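Local coordinates for protein CEL61B (Hypocrea jecorina, PDB 2VTC) that cleaves cellulose chains oxidatively as a copper-dependent lytic polysaccharide monooxygenase of family AA9, using a reductant and oxygen or hydrogen peroxide, at residues 167-172 / 201-206. Numbering follows the deposited sequence.
Sequences SSLRPG and IAVTGS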
loop_
_atom_site.group_PDB
_atom_site.type_symbol
_atom_site.label_atom_id
_atom_site.label_comp_id
_atom_site.label_asym_id
_atom_site.label_seq_id
_atom_site.Cartn_x
_atom_site.Cartn_y
_atom_site.Cartn_z
ATOM N N SER A 167 8.568 14.561 -7.463
ATOM C CA SER A 167 8.415 15.685 -8.404
ATOM C C SER A 167 9.012 15.402 -9.777
ATOM O O SER A 167 8.580 15.965 -10.790
ATOM C CB SER A 167 9.063 16.939 -7.821
ATOM O OG SER A 167 8.318 17.376 -6.708
ATOM N N SER A 168 10.003 14.518 -9.790
ATOM C CA SER A 168 10.753 14.171 -10.997
ATOM C C SER A 168 10.110 13.061 -11.828
ATOM O O SER A 168 10.577 12.753 -12.929
ATOM C CB SER A 168 12.166 13.751 -10.608
ATOM O OG SER A 168 12.141 12.634 -9.734
ATOM N N LEU A 169 9.045 12.453 -11.312
ATOM C CA LEU A 169 8.462 11.286 -11.988
ATOM C C LEU A 169 7.771 11.688 -13.288
ATOM O O LEU A 169 6.893 12.543 -13.275
ATOM C CB LEU A 169 7.482 10.557 -11.066
ATOM C CG LEU A 169 6.927 9.246 -11.623
ATOM C CD1 LEU A 169 8.040 8.192 -11.953
ATOM C CD2 LEU A 169 5.873 8.694 -10.651
ATOM N N ARG A 170 8.174 11.054 -14.389
ATOM C CA ARG A 170 7.678 11.397 -15.716
ATOM C C ARG A 170 6.214 10.975 -15.862
ATOM O O ARG A 170 5.776 10.022 -15.196
ATOM C CB ARG A 170 8.559 10.762 -16.805
ATOM C CG ARG A 170 8.389 9.266 -16.988
ATOM C CD ARG A 170 9.264 8.733 -18.093
ATOM N NE ARG A 170 9.165 7.275 -18.153
ATOM C CZ ARG A 170 9.669 6.510 -19.123
ATOM N NH1 ARG A 170 10.323 7.055 -20.143
ATOM N NH2 ARG A 170 9.520 5.195 -19.068
ATOM N N PRO A 171 5.443 11.683 -16.705
ATOM C CA PRO A 171 4.060 11.258 -16.969
ATOM C C PRO A 171 3.927 9.795 -17.413
ATOM O O PRO A 171 4.814 9.243 -18.087
ATOM C CB PRO A 171 3.601 12.214 -18.089
ATOM C CG PRO A 171 4.466 13.388 -17.948
ATOM C CD PRO A 171 5.794 12.905 -17.466
ATOM N N GLY A 172 2.807 9.173 -17.050
ATOM C CA GLY A 172 2.614 7.757 -17.293
ATOM C C GLY A 172 1.428 7.206 -16.536
ATOM O O GLY A 172 0.777 7.924 -15.765
ATOM N N ILE A 201 -3.277 5.492 -10.277
ATOM C CA ILE A 201 -3.112 6.939 -10.405
ATOM C C ILE A 201 -2.149 7.288 -11.556
ATOM O O ILE A 201 -0.933 7.051 -11.481
ATOM C CB ILE A 201 -2.619 7.634 -9.101
ATOM C CG1 ILE A 201 -3.485 7.269 -7.894
ATOM C CG2 ILE A 201 -2.611 9.164 -9.309
ATOM C CD1 ILE A 201 -2.844 7.682 -6.544
ATOM N N ALA A 202 -2.701 7.839 -12.626
ATOM C CA ALA A 202 -1.854 8.306 -13.703
ATOM C C ALA A 202 -1.182 9.598 -13.252
ATOM O O ALA A 202 -1.757 10.357 -12.452
ATOM C CB ALA A 202 -2.678 8.523 -14.963
ATOM N N VAL A 203 0.027 9.836 -13.767
ATOM C CA VAL A 203 0.832 10.990 -13.406
ATOM C C VAL A 203 1.026 11.898 -14.625
ATOM O O VAL A 203 1.276 11.417 -15.737
ATOM C CB VAL A 203 2.178 10.530 -12.795
ATOM C CG1 VAL A 203 3.174 11.693 -12.625
ATOM C CG2 VAL A 203 1.925 9.849 -11.433
ATOM N N THR A 204 0.871 13.200 -14.386
ATOM C CA THR A 204 1.017 14.252 -15.398
ATOM C C THR A 204 2.108 15.224 -14.952
ATOM O O THR A 204 2.706 15.064 -13.881
ATOM C CB THR A 204 -0.302 15.042 -15.544
ATOM O OG1 THR A 204 -0.649 15.650 -14.287
ATOM C CG2 THR A 204 -1.441 14.119 -15.985
ATOM N N GLY A 205 2.355 16.258 -15.754
ATOM C CA GLY A 205 3.192 17.367 -15.289
ATOM C C GLY A 205 4.578 17.432 -15.886
ATOM O O GLY A 205 4.790 17.032 -17.035
ATOM N N SER A 206 5.522 17.919 -15.081
ATOM C CA SER A 206 6.829 18.351 -15.582
ATOM C C SER A 206 8.018 17.470 -15.180
ATOM O O SER A 206 9.173 17.831 -15.419
ATOM C CB SER A 206 7.089 19.789 -15.120
ATOM O OG SER A 206 7.065 19.833 -13.700
HETATM O O HOH W 1 7.080 18.305 -10.934
HETATM O O HOH W 2 5.593 14.551 -14.522
#
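G172 and V203 face each other as an antiparallel hydrogen-bonded pair. V203 N donates to G172 O at 2.9 Å, nearly straight at the hydrogen. The return bond from G172 N to V203 O is 3.0 Å long and more bent. V203 O takes a second, weaker contact from the CA of P171 at 3.0 Å, and the CA of A202 approaches G172 O in the same manner, making this end the tight part of the contact. The valine side chain also packs against the loop 167-172. Its CG1, anti to the backbone N (chi1 170°), lies against the carbonyl oxygens of L169 and R170, and its CG2 meets L169 CD2 at 4.2 Å, the two side chains crossing at about a right angle. Y174 touches both L169 and V203, and its hydroxyl is hydrogen-bonded to R170 O.

Beyond the pair the chains diverge and the contact becomes loose. The P171 ring rests by its CG against G205 O at 3.8 Å, on the exposed side. Water spans the widening gap: one molecule donates to both L169 O (2.7 Å) and T204 O, another joins S167 O to S206 OG. Here the loop following strand 160-164 enters strand 172-182 beside the end of strand 193-204, and the antiparallel pairing of these two strands belongs to the beta-sandwich core characteristic of AA9 enzymes.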